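Local coordinates for putative membrane anchored protein (Corynebacterium diphtheriae, PDB 3LSO) that is of unknown function but is probably displayed at the bacterial cell surface, held by a membrane anchor, as an elongated all-beta protein of several domains, at residues S259-A264 and E279-V284; V231-A236 and P456-L461. One frame throughout, in Å; residues are numbered along the deposited sequence.

Contact 1 of 2, residues S259-A264 and E279-V284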
ATOM      1  N   SER B 259      -0.962 -19.519  -6.587  1.00 26.42           N
ATOM      2  CA  SER B 259      -0.922 -18.256  -5.857  1.00 25.84           C
ATOM      3  C   SER B 259      -1.029 -18.613  -4.405  1.00 25.89           C
ATOM      4  O   SER B 259      -2.048 -19.137  -3.964  1.00 26.54           O
ATOM      5  CB  SER B 259      -2.072 -17.343  -6.230  1.00 25.22           C
ATOM      6  OG  SER B 259      -1.906 -16.881  -7.547  1.00 26.16           O
ATOM      7  N   LYS B 260       0.036 -18.351  -3.670  1.00 25.60           N
ATOM      8  CA  LYS B 260       0.061 -18.617  -2.257  1.00 25.95           C
ATOM      9  C   LYS B 260      -0.221 -17.332  -1.490  1.00 26.62           C
ATOM     10  O   LYS B 260       0.290 -16.270  -1.842  1.00 27.41           O
ATOM     11  CB  LYS B 260       1.407 -19.212  -1.889  1.00 25.59           C
ATOM     12  CG  LYS B 260       1.756 -20.419  -2.774  1.00 26.17           C
ATOM     13  CD  LYS B 260       1.095 -21.695  -2.278  1.00 25.39           C
ATOM     14  CE  LYS B 260       1.326 -22.829  -3.227  1.00 25.59           C
ATOM     15  NZ  LYS B 260       0.431 -23.987  -2.915  1.00 26.98           N
ATOM     16  N   THR B 261      -1.073 -17.417  -0.472  1.00 27.23           N
ATOM     17  CA  THR B 261      -1.456 -16.261   0.329  1.00 27.36           C
ATOM     18  C   THR B 261      -0.676 -16.299   1.627  1.00 27.51           C
ATOM     19  O   THR B 261      -0.810 -17.227   2.419  1.00 27.90           O
ATOM     20  CB  THR B 261      -2.945 -16.286   0.640  1.00 27.05           C
ATOM     21  OG1 THR B 261      -3.691 -16.107  -0.570  1.00 29.53           O
ATOM     22  CG2 THR B 261      -3.289 -15.166   1.522  1.00 27.91           C
ATOM     23  N   ILE B 262       0.169 -15.301   1.824  1.00 27.63           N
ATOM     24  CA  ILE B 262       0.943 -15.206   3.038  1.00 27.41           C
ATOM     25  C   ILE B 262       0.277 -14.178   3.923  1.00 28.49           C
ATOM     26  O   ILE B 262      -0.089 -13.077   3.467  1.00 28.19           O
ATOM     27  CB  ILE B 262       2.393 -14.791   2.756  1.00 27.24           C
ATOM     28  CG1 ILE B 262       2.988 -15.630   1.616  1.00 27.01           C
ATOM     29  CG2 ILE B 262       3.247 -14.896   4.009  1.00 25.28           C
ATOM     30  CD1 ILE B 262       2.973 -17.148   1.869  1.00 26.97           C
ATOM     31  N   THR B 263       0.101 -14.553   5.189  1.00 29.33           N
ATOM     32  CA  THR B 263      -0.492 -13.662   6.167  1.00 29.88           C
ATOM     33  C   THR B 263       0.445 -13.571   7.351  1.00 30.68           C
ATOM     34  O   THR B 263       1.025 -14.592   7.769  1.00 31.75           O
ATOM     35  CB  THR B 263      -1.885 -14.140   6.580  1.00 29.75           C
ATOM     36  OG1 THR B 263      -2.692 -14.301   5.399  1.00 29.76           O
ATOM     37  CG2 THR B 263      -2.548 -13.119   7.490  1.00 29.54           C
ATOM     38  N   ALA B 264       0.635 -12.349   7.849  1.00 30.64           N
ATOM     39  CA  ALA B 264       1.441 -12.090   9.040  1.00 30.79           C
ATOM     40  C   ALA B 264       0.531 -11.480  10.078  1.00 31.09           C
ATOM     41  O   ALA B 264      -0.273 -10.580   9.761  1.00 31.25           O
ATOM     42  CB  ALA B 264       2.580 -11.141   8.730  1.00 30.47           C
ATOM     43  N   GLU B 279      -1.297  -9.032   4.592  1.00 31.36           N
ATOM     44  CA  GLU B 279      -1.327 -10.121   3.611  1.00 31.82           C
ATOM     45  C   GLU B 279      -0.604  -9.762   2.354  1.00 31.57           C
ATOM     46  O   GLU B 279      -0.634  -8.617   1.929  1.00 32.10           O
ATOM     47  CB  GLU B 279      -2.765 -10.550   3.253  1.00 31.89           C
ATOM     48  CG  GLU B 279      -3.209 -11.790   4.006  1.00 33.44           C
ATOM     49  CD  GLU B 279      -4.537 -12.401   3.562  1.00 36.46           C
ATOM     50  OE1 GLU B 279      -5.062 -12.143   2.441  1.00 37.67           O
ATOM     51  OE2 GLU B 279      -5.061 -13.186   4.375  1.00 37.29           O
ATOM     52  N   THR B 280       0.031 -10.752   1.744  1.00 31.48           N
ATOM     53  CA  THR B 280       0.501 -10.620   0.359  1.00 31.10           C
ATOM     54  C   THR B 280       0.281 -11.945  -0.419  1.00 30.78           C
ATOM     55  O   THR B 280      -0.062 -12.977   0.180  1.00 31.00           O
ATOM     56  CB  THR B 280       1.973 -10.088   0.308  1.00 31.01           C
ATOM     57  OG1 THR B 280       2.220  -9.431  -0.939  1.00 31.68           O
ATOM     58  CG2 THR B 280       2.973 -11.201   0.478  1.00 31.33           C
ATOM     59  N   ILE B 281       0.460 -11.924  -1.735  1.00 30.09           N
ATOM     60  CA  ILE B 281       0.279 -13.119  -2.521  1.00 30.01           C
ATOM     61  C   ILE B 281       1.541 -13.414  -3.280  1.00 30.06           C
ATOM     62  O   ILE B 281       2.041 -12.532  -3.965  1.00 31.13           O
ATOM     63  CB  ILE B 281      -0.876 -12.942  -3.511  1.00 30.20           C
ATOM     64  CG1 ILE B 281      -2.195 -12.859  -2.746  1.00 30.20           C
ATOM     65  CG2 ILE B 281      -0.904 -14.101  -4.520  1.00 30.16           C
ATOM     66  CD1 ILE B 281      -3.421 -12.770  -3.616  1.00 33.22           C
ATOM     67  N   ILE B 282       2.054 -14.638  -3.178  1.00 29.77           N
ATOM     68  CA  ILE B 282       3.229 -15.044  -3.941  1.00 29.62           C
ATOM     69  C   ILE B 282       2.870 -16.087  -4.971  1.00 29.34           C
ATOM     70  O   ILE B 282       2.377 -17.153  -4.620  1.00 29.05           O
ATOM     71  CB  ILE B 282       4.264 -15.738  -3.096  1.00 29.81           C
ATOM     72  CG1 ILE B 282       4.759 -14.847  -1.972  1.00 32.05           C
ATOM     73  CG2 ILE B 282       5.476 -16.123  -3.963  1.00 30.54           C
ATOM     74  CD1 ILE B 282       5.659 -15.628  -0.981  1.00 34.78           C
ATOM     75  N   PRO B 283       3.162 -15.814  -6.244  1.00 29.02           N
ATOM     76  CA  PRO B 283       2.934 -16.838  -7.214  1.00 29.21           C
ATOM     77  C   PRO B 283       4.058 -17.839  -7.126  1.00 29.51           C
ATOM     78  O   PRO B 283       5.224 -17.464  -7.253  1.00 30.20           O
ATOM     79  CB  PRO B 283       3.033 -16.086  -8.544  1.00 29.06           C
ATOM     80  CG  PRO B 283       3.171 -14.657  -8.190  1.00 29.05           C
ATOM     81  CD  PRO B 283       3.758 -14.626  -6.859  1.00 28.88           C
ATOM     82  N   VAL B 284       3.724 -19.102  -6.913  1.00 29.48           N
ATOM     83  CA  VAL B 284       4.736 -20.127  -6.889  1.00 29.82           C
ATOM     84  C   VAL B 284       4.603 -21.018  -8.112  1.00 31.12           C
ATOM     85  O   VAL B 284       3.536 -21.527  -8.405  1.00 31.96           O
ATOM     86  CB  VAL B 284       4.669 -20.898  -5.596  1.00 29.34           C
ATOM     87  CG1 VAL B 284       5.555 -22.091  -5.636  1.00 29.16           C
ATOM     88  CG2 VAL B 284       5.108 -20.004  -4.489  1.00 28.83           C
TER
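A beta hairpin, strand 258-267 returning as strand 278-285, supplies this contact, and its antiparallel pairing shows how one sheet can carry two chemically different faces. Two hydrogen-bonded pairs fix the register. In the first, Lys260 N gives its hydrogen to Ile282 O at 2.8 Å, nearly straight at 170°, and Ile282 N returns the bond to Lys260 O; in the second, Ile262 and Thr280 exchange bonds in both directions, with Ile262 N to Thr280 O at 2.9 Å. On the face of Lys260, Ile262 and Ile282 the contact is mostly apolar: Ile262 CG1 meets the tip of Ile282, CD1, at 3.7 Å, while Lys260, with CG turned beside its own backbone N (chi1 -52°), lays that carbon against Val284 CG2 at 3.8 Å. The other face is more polar. Thr263 OG1 donates to Glu279 OE2 at 2.8 Å, arriving from above the carboxylate plane, and the methyl of Thr261 lies beside the same carboxylate, CG2 3.6 Å from OE1. His233 is a second hydrogen-bond partner of Glu279 OE2. Ser259 CB packs on Ile281 CG2, and its hydroxyl bonds to Glu452. Within the sheet, strand 203-204 flanks strand 278-285 and strand 226-231 flanks strand 258-267, while Ile211 of strand 208-214 covers Ile262 and Ile282.

Contact 2 of 2, residues V231-A236 and P456-L461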
ATOM      1  N   VAL B 231       0.269 -19.606   5.741  1.00 31.77           N
ATOM      2  CA  VAL B 231       0.298 -19.894   4.326  1.00 31.24           C
ATOM      3  C   VAL B 231      -1.091 -20.412   4.037  1.00 31.11           C
ATOM      4  O   VAL B 231      -1.594 -21.273   4.764  1.00 31.22           O
ATOM      5  CB  VAL B 231       1.364 -20.945   3.954  1.00 30.84           C
ATOM      6  CG1 VAL B 231       1.275 -21.264   2.495  1.00 31.50           C
ATOM      7  CG2 VAL B 231       2.744 -20.431   4.252  1.00 30.21           C
ATOM      8  N   ASN B 232      -1.716 -19.858   3.008  1.00 30.43           N
ATOM      9  CA  ASN B 232      -3.075 -20.214   2.665  1.00 30.42           C
ATOM     10  C   ASN B 232      -3.967 -20.403   3.875  1.00 30.68           C
ATOM     11  O   ASN B 232      -4.671 -21.409   4.013  1.00 31.22           O
ATOM     12  CB  ASN B 232      -3.092 -21.417   1.729  1.00 30.15           C
ATOM     13  CG  ASN B 232      -2.843 -21.026   0.264  1.00 29.90           C
ATOM     14  OD1 ASN B 232      -2.457 -19.893  -0.060  1.00 29.45           O
ATOM     15  ND2 ASN B 232      -3.075 -21.963  -0.621  1.00 30.38           N
ATOM     16  N   HIS B 233      -3.903 -19.398   4.746  1.00 31.06           N
ATOM     17  CA  HIS B 233      -4.714 -19.271   5.972  1.00 31.29           C
ATOM     18  C   HIS B 233      -4.552 -20.357   7.046  1.00 31.72           C
ATOM     19  O   HIS B 233      -5.442 -20.564   7.893  1.00 32.21           O
ATOM     20  CB  HIS B 233      -6.191 -18.994   5.647  1.00 31.16           C
ATOM     21  CG  HIS B 233      -6.433 -17.640   5.042  1.00 30.81           C
ATOM     22  ND1 HIS B 233      -7.669 -17.241   4.573  1.00 30.44           N
ATOM     23  CD2 HIS B 233      -5.593 -16.601   4.815  1.00 28.96           C
ATOM     24  CE1 HIS B 233      -7.584 -16.012   4.099  1.00 30.12           C
ATOM     25  NE2 HIS B 233      -6.334 -15.602   4.235  1.00 31.08           N
ATOM     26  N   ILE B 234      -3.395 -21.010   7.043  1.00 31.69           N
ATOM     27  CA  ILE B 234      -3.080 -22.020   8.059  1.00 31.64           C
ATOM     28  C   ILE B 234      -1.722 -21.721   8.726  1.00 31.20           C
ATOM     29  O   ILE B 234      -0.735 -21.449   8.052  1.00 31.48           O
ATOM     30  CB  ILE B 234      -3.172 -23.448   7.437  1.00 31.82           C
ATOM     31  CG1 ILE B 234      -4.653 -23.842   7.284  1.00 32.43           C
ATOM     32  CG2 ILE B 234      -2.413 -24.469   8.273  1.00 30.51           C
ATOM     33  CD1 ILE B 234      -4.995 -24.598   5.978  1.00 34.84           C
ATOM     34  N   ALA B 235      -1.689 -21.755  10.050  1.00 30.73           N
ATOM     35  CA  ALA B 235      -0.498 -21.385  10.820  1.00 30.33           C
ATOM     36  C   ALA B 235       0.770 -22.072  10.324  1.00 30.09           C
ATOM     37  O   ALA B 235       0.893 -23.294  10.375  1.00 30.25           O
ATOM     38  CB  ALA B 235      -0.714 -21.677  12.297  1.00 30.01           C
ATOM     39  N   ALA B 236       1.721 -21.281   9.856  1.00 29.92           N
ATOM     40  CA  ALA B 236       2.978 -21.835   9.387  1.00 29.82           C
ATOM     41  C   ALA B 236       4.004 -21.835  10.497  1.00 29.55           C
ATOM     42  O   ALA B 236       4.697 -20.849  10.703  1.00 29.12           O
ATOM     43  CB  ALA B 236       3.488 -21.065   8.169  1.00 29.93           C
ATOM     44  N   PRO B 456      -8.146 -25.340  -4.351  1.00  2.00           N
ATOM     45  CA  PRO B 456      -9.257 -25.332  -3.404  1.00  2.00           C
ATOM     46  C   PRO B 456      -9.376 -23.969  -2.715  1.00  2.07           C
ATOM     47  O   PRO B 456      -8.414 -23.188  -2.722  1.00  2.18           O
ATOM     48  CB  PRO B 456      -8.869 -26.422  -2.403  1.00  2.00           C
ATOM     49  CG  PRO B 456      -7.365 -26.442  -2.431  1.00  2.00           C
ATOM     50  CD  PRO B 456      -6.962 -26.049  -3.828  1.00  2.00           C
ATOM     51  N   ASP B 457     -10.548 -23.682  -2.157  1.00  2.38           N
ATOM     52  CA  ASP B 457     -10.761 -22.428  -1.444  1.00  3.04           C
ATOM     53  C   ASP B 457      -9.932 -22.412  -0.164  1.00  3.54           C
ATOM     54  O   ASP B 457      -9.634 -23.465   0.415  1.00  3.62           O
ATOM     55  CB  ASP B 457     -12.251 -22.238  -1.094  1.00  3.01           C
ATOM     56  CG  ASP B 457     -13.159 -22.123  -2.331  1.00  3.28           C
ATOM     57  OD1 ASP B 457     -12.669 -22.276  -3.491  1.00  2.24           O
ATOM     58  OD2 ASP B 457     -14.377 -21.875  -2.120  1.00  2.00           O
ATOM     59  N   LEU B 458      -9.565 -21.213   0.276  1.00  4.05           N
ATOM     60  CA  LEU B 458      -8.897 -21.031   1.562  1.00  4.26           C
ATOM     61  C   LEU B 458      -9.897 -21.129   2.706  1.00  4.51           C
ATOM     62  O   LEU B 458     -11.029 -20.649   2.568  1.00  4.43           O
ATOM     63  CB  LEU B 458      -8.239 -19.652   1.625  1.00  4.34           C
ATOM     64  CG  LEU B 458      -7.019 -19.319   0.773  1.00  4.35           C
ATOM     65  CD1 LEU B 458      -7.365 -19.328  -0.719  1.00  5.22           C
ATOM     66  CD2 LEU B 458      -6.480 -17.965   1.201  1.00  3.41           C
ATOM     67  N   PRO B 459      -9.489 -21.736   3.845  1.00  4.76           N
ATOM     68  CA  PRO B 459     -10.326 -21.622   5.035  1.00  5.03           C
ATOM     69  C   PRO B 459     -10.244 -20.189   5.511  1.00  5.44           C
ATOM     70  O   PRO B 459      -9.420 -19.427   5.018  1.00  5.58           O
ATOM     71  CB  PRO B 459      -9.642 -22.547   6.048  1.00  4.84           C
ATOM     72  CG  PRO B 459      -8.700 -23.400   5.234  1.00  4.78           C
ATOM     73  CD  PRO B 459      -8.274 -22.526   4.110  1.00  4.75           C
ATOM     74  N   ALA B 460     -11.100 -19.801   6.436  1.00  6.01           N
ATOM     75  CA  ALA B 460     -10.957 -18.487   7.022  1.00  6.72           C
ATOM     76  C   ALA B 460      -9.804 -18.540   8.002  1.00  7.19           C
ATOM     77  O   ALA B 460      -9.578 -19.560   8.657  1.00  7.11           O
ATOM     78  CB  ALA B 460     -12.234 -18.066   7.731  1.00  6.63           C
ATOM     79  N   LEU B 461      -9.067 -17.443   8.080  1.00  7.90           N
ATOM     80  CA  LEU B 461      -8.191 -17.213   9.210  1.00  8.80           C
ATOM     81  C   LEU B 461      -8.984 -17.276  10.514  1.00  9.79           C
ATOM     82  O   LEU B 461     -10.074 -16.707  10.597  1.00  9.51           O
ATOM     83  CB  LEU B 461      -7.571 -15.830   9.115  1.00  8.41           C
ATOM     84  CG  LEU B 461      -6.382 -15.593   8.217  1.00  7.92           C
ATOM     85  CD1 LEU B 461      -6.060 -14.117   8.300  1.00  8.33           C
ATOM     86  CD2 LEU B 461      -5.209 -16.432   8.673  1.00  7.77           C
TER
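His233 has its imidazole held between two leucines, Leu458 over one face and Leu461 over the other, an instance of a flat polar ring fixed by apolar cover and in-plane hydrogen bonding together. Leu458 brings a single methyl, CD2, almost onto the ring normal: it stands 3.6 Å from the His233 ring centroid and 9° off the normal, a CH-pi contact over the middle of the ring. From the opposite face Leu461 offers its branch carbon, CG, displaced toward the rim and closest to His233 CD2 at 3.6 Å. The edge is used as well. His233 ND1 donates to the carbonyl oxygen of Pro459 at 2.8 Å; the oxygen lies in the ring plane and the N-H meets it almost end-on to the carbonyl, although the angle at the hydrogen is a less straight 151°. The other nitrogen, NE2, is hydrogen-bonded to Glu279, so both nitrogens are engaged and rotation of the ring about its CB-CG bond is restrained. These bonds would be consistent with a protonated, positively charged imidazole.

His233 lies at the third position of a type I' beta turn from Val231 to Ile234, the tight connection between strands 226-231 and 234-241. Ile234 N bonds back to Val231 O at 2.9 Å across the turn. With chi1 at -68°, His233 CG lies beside its own backbone N, and the ring is directed at the extended loop 456-461 that follows strand 440-453. The proline ring itself packs on the turn: Pro459 CG approaches Ile234 CD1 at 4.0 Å, and Pro459 CD lies 3.8 Å from Asn232 O. Asn232 itself turns its amide oxygen to the backbone N of Thr261.

Contacts 1 and 2 lie with their centres about 10 Å apart and share the five-stranded mixed sheet built from strands 203-204, 278-285, 258-267, 226-231 and 234-241. Contact 1 joins two neighbouring strands within it; contact 2 brings the C-terminal loop 456-461 to a turn at the sheet's other hairpin. Along the chain the 259-264 and 279-284 pair is nested inside the loop closed by contact 2. They touch directly, the backbone of Asn232 bonding to Thr261 and Thr263 CG2 packing on Leu461 CD1. The chain thus returns, after the strands that follow, to lie along this middle sheet, tying sequence-distant parts of the elongated molecule together.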